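Local coordinates for BH2621 protein (Bacillus halodurans, PDB 2QML) that is of unknown function but belongs to the GNAT acyltransferase superfamily and may transfer a fatty acyl group onto a lysine side chain in siderophore biosynthesis, at residues 10-15 and 19-24; 78-83 and 115-120; 143-148 and 161-166; 156-161 and 177-182. All coordinates share one frame; numbering follows the deposited sequence. Where two conformers were deposited one is given.

In the fold
From the N terminus, contact 1 closes first: 10-15 turns back onto 19-24 and makes a hairpin at one edge of the mixed sheet. Contact 2 follows in series, tying the start of strand 80-89 to the loop that leads from strand 106-112 into helix 123-135. The two meet where Lys21 O approaches Asn78 N at 2.8 Å. About 22-23 Å away, between centres, contact 3 joins 143-148 to 161-166, and contact 4 joins 156-161 to 177-182. Their segments alternate along the chain, so these loops cross, sharing Cys161. Together they bind strand 142-145, helix 152-160 and strands 164-170 and 175-182 into the far end of the sheet.

Contact 1. Residues 10-15 and 19-24; sequences PFEVFD and NKKLSF
The beta hairpin of strands 11-15 and 20-26 forms one edge of the GNAT sheet, and it pairs Phe11 with Phe24, Val13 with Leu22 and Asp15 with Lys20 through two backbone hydrogen bonds each. The shortest runs from Leu22 N to Val13 O, 2.7 Å. Near the turn Asn19 and Lys20 both face Asp15, a G1 beta bulge with Asn19 at positive phi. On the face toward helix 123-135, the Phe11 and Phe24 rings form an offset, near-parallel pair (planes 19° apart, centroids 4.5 Å), though their closest carbon approach is doubtful. Phe24 CB sits over the Phe11 face, 3.9 Å from its centroid. Phe11 CG lies between its own N and carbonyl carbon (chi1 62°), which brings the ring down beside its neighbour. Val13 CG2 packs on Leu22 CB at 3.9 Å, while Asp15 OD2 is taken by Lys194 and Trp193. The other face is more open: extended Glu12 brings OE2 alongside the aliphatic chain of Lys21, with 4.2 Å to NZ, too long for a salt bridge. At the turn, the Asn19 amide stands nearly perpendicular to the Phe14 ring, its OD1 at the ring edge, 3.3 Å from Phe14 CZ.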
loop_
_atom_site.group_PDB
_atom_site.type_symbol
_atom_site.label_atom_id
_atom_site.label_comp_id
_atom_site.label_asym_id
_atom_site.label_seq_id
_atom_site.Cartn_x
_atom_site.Cartn_y
_atom_site.Cartn_z
ATOM N N PRO A 10 -0.174 13.292 -5.121
ATOM C CA PRO A 10 1.242 12.950 -5.280
ATOM C C PRO A 10 2.117 13.745 -4.308
ATOM O O PRO A 10 1.726 14.852 -3.873
ATOM C CB PRO A 10 1.545 13.361 -6.733
ATOM C CG PRO A 10 0.652 14.454 -6.977
ATOM C CD PRO A 10 -0.643 14.054 -6.287
ATOM N N PHE A 11 3.262 13.160 -3.969
ATOM C CA PHE A 11 4.162 13.785 -3.025
ATOM C C PHE A 11 5.580 13.314 -3.214
ATOM O O PHE A 11 5.823 12.294 -3.832
ATOM C CB PHE A 11 3.684 13.558 -1.574
ATOM C CG PHE A 11 3.639 12.129 -1.149
ATOM C CD1 PHE A 11 2.515 11.356 -1.357
ATOM C CD2 PHE A 11 4.755 11.542 -0.554
ATOM C CE1 PHE A 11 2.495 9.991 -0.915
ATOM C CE2 PHE A 11 4.726 10.208 -0.141
ATOM C CZ PHE A 11 3.638 9.463 -0.327
ATOM N N GLU A 12 6.512 14.101 -2.725
ATOM C CA GLU A 12 7.925 13.771 -2.737
ATOM C C GLU A 12 8.536 14.180 -1.395
ATOM O O GLU A 12 8.391 15.325 -0.939
ATOM C CB GLU A 12 8.661 14.398 -3.907
ATOM C CG GLU A 12 10.180 14.159 -3.813
ATOM C CD GLU A 12 10.978 14.774 -4.913
ATOM O OE1 GLU A 12 10.392 15.314 -5.883
ATOM O OE2 GLU A 12 12.233 14.791 -4.750
ATOM N N VAL A 13 9.239 13.247 -0.762
ATOM C CA VAL A 13 9.898 13.518 0.520
ATOM C C VAL A 13 11.308 12.973 0.507
ATOM O O VAL A 13 11.655 12.067 -0.258
ATOM C CB VAL A 13 9.130 12.931 1.728
ATOM C CG1 VAL A 13 7.708 13.538 1.792
ATOM C CG2 VAL A 13 9.101 11.354 1.698
ATOM N N PHE A 14 12.144 13.555 1.348
ATOM C CA PHE A 14 13.454 13.005 1.608
ATOM C C PHE A 14 13.321 12.102 2.820
ATOM O O PHE A 14 12.572 12.410 3.749
ATOM C CB PHE A 14 14.470 14.081 1.915
ATOM C CG PHE A 14 15.864 13.558 2.005
ATOM C CD1 PHE A 14 16.522 13.145 0.875
ATOM C CD2 PHE A 14 16.522 13.505 3.215
ATOM C CE1 PHE A 14 17.795 12.677 0.949
ATOM C CE2 PHE A 14 17.830 13.056 3.304
ATOM C CZ PHE A 14 18.465 12.632 2.165
ATOM N N ASP A 15 13.982 10.955 2.793
ATOM C CA ASP A 15 14.071 10.131 4.010
ATOM C C ASP A 15 15.531 10.039 4.430
ATOM O O ASP A 15 16.356 9.432 3.751
ATOM C CB ASP A 15 13.466 8.760 3.838
ATOM C CG ASP A 15 13.439 8.018 5.143
ATOM O OD1 ASP A 15 14.464 7.424 5.510
ATOM O OD2 ASP A 15 12.427 8.108 5.851
ATOM N N ASN A 19 18.562 7.706 3.409
ATOM C CA ASN A 19 19.209 8.733 2.598
ATOM C C ASN A 19 18.764 8.638 1.119
ATOM O O ASN A 19 19.575 8.489 0.197
ATOM C CB ASN A 19 20.728 8.610 2.754
ATOM C CG ASN A 19 21.444 9.837 2.368
ATOM O OD1 ASN A 19 21.148 10.926 2.878
ATOM N ND2 ASN A 19 22.456 9.680 1.512
ATOM N N LYS A 20 17.462 8.664 0.915
ATOM C CA LYS A 20 16.878 8.576 -0.397
ATOM C C LYS A 20 15.733 9.562 -0.554
ATOM O O LYS A 20 15.095 9.970 0.420
ATOM C CB LYS A 20 16.252 7.209 -0.621
ATOM C CG LYS A 20 17.113 6.003 -0.453
ATOM C CD LYS A 20 18.163 5.915 -1.491
ATOM C CE LYS A 20 18.962 4.664 -1.224
ATOM N NZ LYS A 20 20.079 4.657 -2.154
ATOM N N LYS A 21 15.478 9.926 -1.810
ATOM C CA LYS A 21 14.319 10.703 -2.222
ATOM C C LYS A 21 13.210 9.700 -2.508
ATOM O O LYS A 21 13.421 8.775 -3.295
ATOM C CB LYS A 21 14.687 11.505 -3.477
ATOM C CG LYS A 21 13.604 12.102 -4.282
ATOM C CD LYS A 21 14.176 12.643 -5.643
ATOM C CE LYS A 21 15.512 13.368 -5.459
ATOM N NZ LYS A 21 15.931 14.129 -6.720
ATOM N N LEU A 22 12.069 9.871 -1.853
ATOM C CA LEU A 22 10.899 9.037 -2.069
ATOM C C LEU A 22 9.881 9.873 -2.812
ATOM O O LEU A 22 9.538 10.977 -2.403
ATOM C CB LEU A 22 10.279 8.595 -0.758
ATOM C CG LEU A 22 11.225 8.023 0.305
ATOM C CD1 LEU A 22 10.387 7.533 1.483
ATOM C CD2 LEU A 22 12.115 6.956 -0.274
ATOM N N SER A 23 9.400 9.354 -3.916
ATOM C CA SER A 23 8.359 10.097 -4.625
ATOM C C SER A 23 7.254 9.174 -5.130
ATOM O O SER A 23 7.469 8.047 -5.588
ATOM C CB SER A 23 8.903 10.929 -5.739
ATOM O OG SER A 23 9.661 10.210 -6.628
ATOM N N PHE A 24 6.057 9.697 -4.970
ATOM C CA PHE A 24 4.817 8.984 -5.303
ATOM C C PHE A 24 3.990 9.792 -6.280
ATOM O O PHE A 24 3.712 10.980 -6.047
ATOM C CB PHE A 24 3.997 8.764 -4.049
ATOM C CG PHE A 24 4.525 7.712 -3.122
ATOM C CD1 PHE A 24 5.615 7.985 -2.310
ATOM C CD2 PHE A 24 3.891 6.503 -2.985
ATOM C CE1 PHE A 24 6.095 7.030 -1.390
ATOM C CE2 PHE A 24 4.377 5.523 -2.081
ATOM C CZ PHE A 24 5.474 5.789 -1.314
#

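Contact 2. Residues 78-83 and 115-120; sequences NGVPMS and QEYLGQ
Gln120 NE2, three residues after the Tyr117 that meets Val80 and Met82, is gripped by two backbone carbonyls: it donates to Glu116 O at 2.8 Å and to Leu118 O at 2.9 Å. Both acceptors lie close to the plane of the Gln120 amide, yet the nitrogen stands above each carbonyl plane. These bonds pin the amide's rotation and brace the loop that carries Tyr117. Across the contact the meeting is apolar. Met82, modelled as selenomethionine, lays its chain over one face of the tyrosine ring, with CG centred 3.7 Å from the centroid and CB 3.5 Å from Tyr117 CD2. Its CG occupies the position between backbone N and carbonyl carbon (chi1 45°), and further bends at chi2 and chi3 fold the chain back so that CE reaches Tyr117 CB at 3.7 Å. The selenium takes an oblique place, 5.2 Å from the centroid, in a Met-aromatic contact. Val80 crosses the phenol end at about a right angle, its CG1 3.3 Å from Tyr117 OH. Ile77 and Ile112 extend this apolar patch. In GNAT enzymes the loop between this strand and helix usually binds the acyl-CoA pyrophosphate. Here dispersion and CH-pi contacts fasten that loop to strand 80-89, whereas its own turn is held in part by the two N-H groups of the Gln120 amide.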
loop_
_atom_site.group_PDB
_atom_site.type_symbol
_atom_site.label_atom_id
_atom_site.label_comp_id
_atom_site.label_asym_id
_atom_site.label_seq_id
_atom_site.Cartn_x
_atom_site.Cartn_y
_atom_site.Cartn_z
ATOM N N ASN A 78 14.767 7.602 -5.487
ATOM C CA ASN A 78 15.687 8.348 -6.318
ATOM C C ASN A 78 15.258 8.351 -7.781
ATOM O O ASN A 78 16.070 8.191 -8.704
ATOM C CB ASN A 78 17.108 7.831 -6.142
ATOM C CG ASN A 78 17.728 8.272 -4.831
ATOM O OD1 ASN A 78 17.163 9.048 -4.055
ATOM N ND2 ASN A 78 18.939 7.826 -4.620
ATOM N N GLY A 79 13.946 8.501 -7.955
ATOM C CA GLY A 79 13.330 8.551 -9.253
ATOM C C GLY A 79 13.018 7.252 -9.949
ATOM O O GLY A 79 12.256 7.267 -10.892
ATOM N N VAL A 80 13.583 6.128 -9.463
ATOM C CA VAL A 80 13.362 4.835 -10.093
ATOM C C VAL A 80 12.071 4.235 -9.564
ATOM O O VAL A 80 11.959 4.016 -8.387
ATOM C CB VAL A 80 14.546 3.864 -9.864
ATOM C CG1 VAL A 80 14.237 2.502 -10.480
ATOM C CG2 VAL A 80 15.946 4.447 -10.401
ATOM N N PRO A 81 11.101 3.992 -10.439
ATOM C CA PRO A 81 9.803 3.465 -10.024
ATOM C C PRO A 81 9.970 2.001 -9.618
ATOM O O PRO A 81 10.609 1.220 -10.328
ATOM C CB PRO A 81 8.954 3.574 -11.268
ATOM C CG PRO A 81 9.967 3.612 -12.402
ATOM C CD PRO A 81 11.229 4.133 -11.896
HETATM N N MSE A 82 9.455 1.614 -8.465
HETATM C CA MSE A 82 9.680 0.236 -7.985
HETATM C C MSE A 82 8.587 -0.324 -7.058
HETATM O O MSE A 82 8.714 -1.406 -6.522
HETATM C CB MSE A 82 11.079 0.156 -7.336
HETATM C CG MSE A 82 11.461 1.302 -6.380
HETATM SE SE MSE A 82 10.264 1.592 -4.884
HETATM C CE MSE A 82 10.707 -0.045 -3.880
ATOM N N SER A 83 7.474 0.392 -6.947
ATOM C CA SER A 83 6.379 -0.022 -6.090
ATOM C C SER A 83 5.035 0.502 -6.601
ATOM O O SER A 83 4.938 1.552 -7.255
ATOM C CB SER A 83 6.659 0.397 -4.643
ATOM O OG SER A 83 6.773 1.792 -4.531
ATOM N N GLN A 115 12.725 -7.034 -8.464
ATOM C CA GLN A 115 13.487 -7.818 -7.499
ATOM C C GLN A 115 14.646 -7.060 -6.906
ATOM O O GLN A 115 14.972 -7.255 -5.724
ATOM C CB GLN A 115 14.027 -9.073 -8.151
ATOM C CG GLN A 115 12.936 -10.028 -8.488
ATOM C CD GLN A 115 13.483 -11.258 -9.150
ATOM O OE1 GLN A 115 14.489 -11.822 -8.717
ATOM N NE2 GLN A 115 12.846 -11.663 -10.229
ATOM N N GLU A 116 15.254 -6.163 -7.708
ATOM C CA GLU A 116 16.407 -5.382 -7.259
ATOM C C GLU A 116 16.074 -4.394 -6.141
ATOM O O GLU A 116 16.969 -3.740 -5.611
ATOM C CB GLU A 116 17.147 -4.663 -8.425
ATOM C CG GLU A 116 16.467 -3.453 -9.166
ATOM C CD GLU A 116 15.634 -3.840 -10.414
ATOM O OE1 GLU A 116 15.230 -5.017 -10.567
ATOM O OE2 GLU A 116 15.365 -2.959 -11.239
ATOM N N TYR A 117 14.788 -4.249 -5.808
ATOM C CA TYR A 117 14.392 -3.409 -4.663
ATOM C C TYR A 117 13.859 -4.187 -3.472
ATOM O O TYR A 117 13.388 -3.590 -2.499
ATOM C CB TYR A 117 13.398 -2.321 -5.142
ATOM C CG TYR A 117 14.121 -1.246 -5.904
ATOM C CD1 TYR A 117 14.750 -0.195 -5.233
ATOM C CD2 TYR A 117 14.251 -1.306 -7.294
ATOM C CE1 TYR A 117 15.440 0.782 -5.931
ATOM C CE2 TYR A 117 14.946 -0.350 -7.997
ATOM C CZ TYR A 117 15.559 0.687 -7.316
ATOM O OH TYR A 117 16.257 1.644 -8.020
ATOM N N LEU A 118 13.967 -5.509 -3.531
ATOM C CA LEU A 118 13.586 -6.351 -2.403
ATOM C C LEU A 118 14.786 -6.603 -1.491
ATOM O O LEU A 118 15.948 -6.530 -1.905
ATOM C CB LEU A 118 13.068 -7.700 -2.887
ATOM C CG LEU A 118 11.839 -7.739 -3.793
ATOM C CD1 LEU A 118 11.651 -9.187 -4.337
ATOM C CD2 LEU A 118 10.618 -7.198 -3.044
ATOM N N GLY A 119 14.481 -6.954 -0.253
ATOM C CA GLY A 119 15.486 -7.376 0.703
ATOM C C GLY A 119 16.397 -6.325 1.237
ATOM O O GLY A 119 17.422 -6.644 1.812
ATOM N N GLN A 120 16.038 -5.066 1.082
ATOM C CA GLN A 120 16.875 -3.969 1.516
ATOM C C GLN A 120 16.245 -3.037 2.547
ATOM O O GLN A 120 16.818 -2.017 2.861
ATOM C CB GLN A 120 17.257 -3.193 0.282
ATOM C CG GLN A 120 18.163 -4.038 -0.616
ATOM C CD GLN A 120 18.176 -3.523 -1.995
ATOM O OE1 GLN A 120 18.818 -2.515 -2.278
ATOM N NE2 GLN A 120 17.484 -4.222 -2.894
#

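Contact 3. Residues 143-148 and 161-166; sequences IVAEPD and CGFQPV
Ile143 meets Phe163 mainly through its backbone: its carbonyl O lies 3.4 Å from Phe163 CE2, approaching the ring obliquely, while the same oxygen also accepts the backbone N-H of Cys181. The Ile143 side chain adds a looser touch, CG2 to Phe163 CZ at 4.3 Å. At Val144 the side chain turns to the other side of the sheet, toward Val90 and Tyr99, and its carbonyl carbon comes nearest, 3.9 Å from Phe163 CE2 and close to the ring plane. Ala145 points its CB at the phenylalanine, 3.8 Å from CE2, where it also packs on Phe158. Strands 142-145 and 164-170 run parallel, joined by helix 152-160 in a beta-alpha-beta crossover, with strand 175-182 inserted between them as in other GNAT folds; Phe163, on the connection from the helix, spans that separation. Its CG stands anti to its carbonyl carbon (chi1 -72°), which sends the ring inward, where Phe158 meets it edge-to-face and Met131 touches it from helix 123-135. Just before it, Gly162, at positive phi, closes helix 152-160 in a Schellman motif, with Phe163 N bonded to Phe158 O and Gly162 N to Lys159 O.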
loop_
_atom_site.group_PDB
_atom_site.type_symbol
_atom_site.label_atom_id
_atom_site.label_comp_id
_atom_site.label_asym_id
_atom_site.label_seq_id
_atom_site.Cartn_x
_atom_site.Cartn_y
_atom_site.Cartn_z
ATOM N N ILE A 143 -6.203 3.422 9.593
ATOM C CA ILE A 143 -5.892 2.836 8.300
ATOM C C ILE A 143 -5.808 1.314 8.503
ATOM O O ILE A 143 -5.226 0.857 9.455
ATOM C CB ILE A 143 -4.590 3.365 7.670
ATOM C CG1 ILE A 143 -4.684 4.882 7.387
ATOM C CG2 ILE A 143 -4.284 2.632 6.358
ATOM C CD1 ILE A 143 -3.387 5.546 6.973
ATOM N N VAL A 144 -6.426 0.561 7.597
ATOM C CA VAL A 144 -6.459 -0.884 7.657
ATOM C C VAL A 144 -5.695 -1.505 6.490
ATOM O O VAL A 144 -5.458 -0.904 5.434
ATOM C CB VAL A 144 -7.907 -1.446 7.700
ATOM C CG1 VAL A 144 -8.714 -0.811 8.843
ATOM C CG2 VAL A 144 -8.612 -1.317 6.313
ATOM N N ALA A 145 -5.294 -2.740 6.722
ATOM C CA ALA A 145 -4.600 -3.581 5.744
ATOM C C ALA A 145 -5.121 -5.015 5.976
ATOM O O ALA A 145 -5.539 -5.377 7.104
ATOM C CB ALA A 145 -3.138 -3.512 5.937
ATOM N N GLU A 146 -5.159 -5.792 4.888
ATOM C CA GLU A 146 -5.588 -7.199 4.936
ATOM C C GLU A 146 -4.644 -8.079 4.111
ATOM O O GLU A 146 -5.104 -8.752 3.192
ATOM C CB GLU A 146 -7.086 -7.333 4.544
ATOM C CG GLU A 146 -7.584 -6.421 3.402
ATOM C CD GLU A 146 -6.707 -6.524 2.161
ATOM O OE1 GLU A 146 -5.617 -5.901 2.203
ATOM O OE2 GLU A 146 -7.058 -7.233 1.162
ATOM N N PRO A 147 -3.349 -8.133 4.512
ATOM C CA PRO A 147 -2.416 -8.994 3.837
ATOM C C PRO A 147 -2.913 -10.448 3.855
ATOM O O PRO A 147 -3.566 -10.847 4.837
ATOM C CB PRO A 147 -1.147 -8.884 4.702
ATOM C CG PRO A 147 -1.642 -8.404 6.093
ATOM C CD PRO A 147 -2.760 -7.478 5.712
ATOM N N ASP A 148 -2.621 -11.215 2.812
ATOM C CA ASP A 148 -2.817 -12.641 2.845
ATOM C C ASP A 148 -2.234 -13.181 4.152
ATOM O O ASP A 148 -1.091 -12.823 4.527
ATOM C CB ASP A 148 -2.145 -13.277 1.638
ATOM C CG ASP A 148 -2.477 -14.721 1.483
ATOM O OD1 ASP A 148 -2.068 -15.563 2.322
ATOM O OD2 ASP A 148 -3.107 -15.044 0.488
ATOM N N CYS A 161 5.116 -1.015 11.735
ATOM C CA CYS A 161 4.587 0.325 11.453
ATOM C C CYS A 161 3.377 0.738 12.281
ATOM O O CYS A 161 2.823 1.804 12.034
ATOM C CB CYS A 161 4.271 0.474 9.976
ATOM S SG CYS A 161 5.784 0.270 9.020
ATOM N N GLY A 162 2.973 -0.075 13.256
ATOM C CA GLY A 162 1.886 0.300 14.148
ATOM C C GLY A 162 0.590 -0.480 13.992
ATOM O O GLY A 162 -0.296 -0.327 14.819
ATOM N N PHE A 163 0.487 -1.290 12.948
ATOM C CA PHE A 163 -0.713 -2.106 12.709
ATOM C C PHE A 163 -0.849 -3.197 13.757
ATOM O O PHE A 163 0.139 -3.861 14.125
ATOM C CB PHE A 163 -0.729 -2.765 11.324
ATOM C CG PHE A 163 -0.966 -1.823 10.186
ATOM C CD1 PHE A 163 0.054 -1.021 9.679
ATOM C CD2 PHE A 163 -2.229 -1.731 9.606
ATOM C CE1 PHE A 163 -0.183 -0.138 8.634
ATOM C CE2 PHE A 163 -2.443 -0.882 8.539
ATOM C CZ PHE A 163 -1.429 -0.090 8.071
ATOM N N GLN A 164 -2.060 -3.321 14.274
ATOM C CA GLN A 164 -2.429 -4.390 15.205
ATOM C C GLN A 164 -3.321 -5.411 14.500
ATOM O O GLN A 164 -4.307 -5.054 13.878
ATOM C CB GLN A 164 -3.153 -3.836 16.428
ATOM C CG GLN A 164 -2.205 -2.992 17.318
ATOM N N PRO A 165 -2.998 -6.704 14.603
ATOM C CA PRO A 165 -3.891 -7.709 13.994
ATOM C C PRO A 165 -5.223 -7.785 14.734
ATOM O O PRO A 165 -5.266 -7.627 15.962
ATOM C CB PRO A 165 -3.091 -9.017 14.087
ATOM C CG PRO A 165 -2.048 -8.761 15.094
ATOM C CD PRO A 165 -1.777 -7.304 15.162
ATOM N N VAL A 166 -6.297 -7.953 13.977
ATOM C CA VAL A 166 -7.646 -8.073 14.514
ATOM C C VAL A 166 -8.114 -9.530 14.380
ATOM O O VAL A 166 -8.350 -10.171 15.392
ATOM C CB VAL A 166 -8.637 -7.116 13.845
ATOM C CG1 VAL A 166 -10.024 -7.311 14.433
ATOM C CG2 VAL A 166 -8.147 -5.608 13.962
#

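Contact 4. Residues 156-161 and 177-182; sequences HVFKKC and LLMKCE
Met179, modelled as selenomethionine, fills the tight half of the contact by reaching from strand 175-182 to the end of helix 152-160, where Phe158 and Lys159 receive it. The selenium rests 3.8 Å from Phe158 CB, and the methyl carbon presses still closer to Lys159, CE to CG at 3.5 Å, a little inside usual van der Waals range. A bend at chi3 (77°) after an otherwise extended chain is what swings CE toward the lysine. Toward the aromatic group the selenium keeps an oblique Met-aromatic position, 5.1 Å from the Phe158 centroid and 60° off the ring normal. That ring runs on toward Ala145, and a glycerol, probably from the crystallisation liquor, lies about 3 Å from the Phe158 side chain. The Lys159 chain, by contrast, crosses Met179 at about a right angle and continues extended past Pro165 to the exposed surface, so that CG is the lysine atom pressed against Met179 CE. Looser again, though buried, is the far end, where Cys181 SG lies 3.8 Å from Cys161 O. Cys161 SG turns elsewhere and stays 7.7 Å from Cys181 SG, much too far for a disulfide; Phe163 and Met131 pack around Cys181 instead. The helix is thus laid on the inserted strand by the methionine side chain, present here as selenomethionine, and hydrocarbon surfaces, a grip that depends on close fit more than on directional bonds, while the lysine, though exposed, lends its CG to the packing.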
loop_
_atom_site.group_PDB
_atom_site.type_symbol
_atom_site.label_atom_id
_atom_site.label_comp_id
_atom_site.label_asym_id
_atom_site.label_seq_id
_atom_site.Cartn_x
_atom_site.Cartn_y
_atom_site.Cartn_z
ATOM N N HIS A 156 4.631 -8.805 9.412
ATOM C CA HIS A 156 5.687 -8.242 10.277
ATOM C C HIS A 156 5.937 -6.746 10.023
ATOM O O HIS A 156 6.022 -5.954 10.965
ATOM C CB HIS A 156 6.967 -9.053 10.084
ATOM C CG HIS A 156 8.153 -8.481 10.795
ATOM N ND1 HIS A 156 8.329 -8.586 12.157
ATOM C CD2 HIS A 156 9.176 -7.717 10.341
ATOM C CE1 HIS A 156 9.427 -7.943 12.506
ATOM N NE2 HIS A 156 9.969 -7.422 11.424
ATOM N N VAL A 157 6.075 -6.375 8.762
ATOM C CA VAL A 157 6.319 -4.994 8.371
ATOM C C VAL A 157 5.154 -4.116 8.903
ATOM O O VAL A 157 5.370 -3.069 9.527
ATOM C CB VAL A 157 6.449 -4.864 6.823
ATOM C CG1 VAL A 157 6.347 -3.382 6.355
ATOM C CG2 VAL A 157 7.728 -5.490 6.276
ATOM N N PHE A 158 3.920 -4.543 8.641
ATOM C CA PHE A 158 2.748 -3.811 9.114
ATOM C C PHE A 158 2.797 -3.665 10.636
ATOM O O PHE A 158 2.606 -2.570 11.161
ATOM C CB PHE A 158 1.422 -4.433 8.654
ATOM C CG PHE A 158 1.061 -4.198 7.206
ATOM C CD1 PHE A 158 1.020 -2.912 6.702
ATOM C CD2 PHE A 158 0.697 -5.244 6.346
ATOM C CE1 PHE A 158 0.636 -2.685 5.391
ATOM C CE2 PHE A 158 0.314 -5.018 5.043
ATOM C CZ PHE A 158 0.316 -3.750 4.548
ATOM N N LYS A 159 3.072 -4.735 11.375
ATOM C CA LYS A 159 3.169 -4.615 12.832
ATOM C C LYS A 159 4.219 -3.584 13.252
ATOM O O LYS A 159 3.986 -2.788 14.156
ATOM C CB LYS A 159 3.507 -5.963 13.468
ATOM C CG LYS A 159 2.357 -6.935 13.507
ATOM C CD LYS A 159 2.790 -8.258 14.146
ATOM C CE LYS A 159 1.677 -9.294 14.031
ATOM N NZ LYS A 159 2.136 -10.644 14.458
ATOM N N LYS A 160 5.378 -3.591 12.586
ATOM C CA LYS A 160 6.466 -2.673 12.904
ATOM C C LYS A 160 6.047 -1.240 12.659
ATOM O O LYS A 160 6.568 -0.333 13.318
ATOM C CB LYS A 160 7.707 -3.032 12.099
ATOM C CG LYS A 160 8.496 -4.222 12.677
ATOM C CD LYS A 160 9.797 -3.834 13.418
ATOM C CE LYS A 160 10.838 -3.255 12.393
ATOM N NZ LYS A 160 12.287 -3.272 12.784
ATOM N N CYS A 161 5.116 -1.015 11.735
ATOM C CA CYS A 161 4.587 0.325 11.453
ATOM C C CYS A 161 3.377 0.738 12.281
ATOM O O CYS A 161 2.823 1.804 12.034
ATOM C CB CYS A 161 4.271 0.474 9.976
ATOM S SG CYS A 161 5.784 0.270 9.020
ATOM N N LEU A 177 -5.451 -11.295 6.880
ATOM C CA LEU A 177 -5.346 -10.947 8.287
ATOM C C LEU A 177 -5.712 -9.473 8.331
ATOM O O LEU A 177 -4.952 -8.628 7.843
ATOM C CB LEU A 177 -3.967 -11.226 8.884
ATOM C CG LEU A 177 -3.815 -10.872 10.370
ATOM C CD1 LEU A 177 -4.697 -11.735 11.283
ATOM C CD2 LEU A 177 -2.329 -10.952 10.751
ATOM N N LEU A 178 -6.892 -9.162 8.844
ATOM C CA LEU A 178 -7.290 -7.758 9.012
ATOM C C LEU A 178 -6.427 -7.143 10.126
ATOM O O LEU A 178 -6.325 -7.705 11.228
ATOM C CB LEU A 178 -8.775 -7.644 9.297
ATOM C CG LEU A 178 -9.358 -6.254 9.586
ATOM C CD1 LEU A 178 -9.171 -5.280 8.404
ATOM C CD2 LEU A 178 -10.869 -6.322 10.034
HETATM N N MSE A 179 -5.813 -6.005 9.826
HETATM C CA MSE A 179 -4.939 -5.272 10.735
HETATM C C MSE A 179 -5.362 -3.810 10.700
HETATM O O MSE A 179 -5.737 -3.309 9.627
HETATM C CB MSE A 179 -3.492 -5.397 10.320
HETATM C CG MSE A 179 -3.083 -6.813 10.152
HETATM SE SE MSE A 179 -1.224 -6.984 9.572
HETATM C CE MSE A 179 -0.284 -6.645 11.250
ATOM N N LYS A 180 -5.336 -3.154 11.854
ATOM C CA LYS A 180 -5.705 -1.747 11.973
ATOM C C LYS A 180 -4.582 -0.928 12.562
ATOM O O LYS A 180 -3.960 -1.326 13.539
ATOM C CB LYS A 180 -6.948 -1.544 12.836
ATOM C CG LYS A 180 -8.158 -2.333 12.370
ATOM C CD LYS A 180 -9.530 -1.805 12.897
ATOM C CE LYS A 180 -9.691 -1.745 14.365
ATOM N NZ LYS A 180 -11.083 -1.224 14.666
ATOM N N CYS A 181 -4.335 0.234 11.964
ATOM C CA CYS A 181 -3.339 1.181 12.452
ATOM C C CYS A 181 -4.061 2.475 12.833
ATOM O O CYS A 181 -4.665 3.100 11.982
ATOM C CB CYS A 181 -2.321 1.430 11.389
ATOM S SG CYS A 181 -0.945 2.437 11.999
ATOM N N GLU A 182 -4.023 2.817 14.112
ATOM C CA GLU A 182 -4.614 4.023 14.654
ATOM C C GLU A 182 -3.610 5.156 14.513
ATOM O O GLU A 182 -2.400 4.974 14.687
ATOM C CB GLU A 182 -4.968 3.822 16.119
ATOM C CG GLU A 182 -5.872 2.670 16.407
ATOM C CD GLU A 182 -7.127 2.604 15.521
ATOM O OE1 GLU A 182 -7.603 3.662 15.074
ATOM O OE2 GLU A 182 -7.650 1.480 15.284
#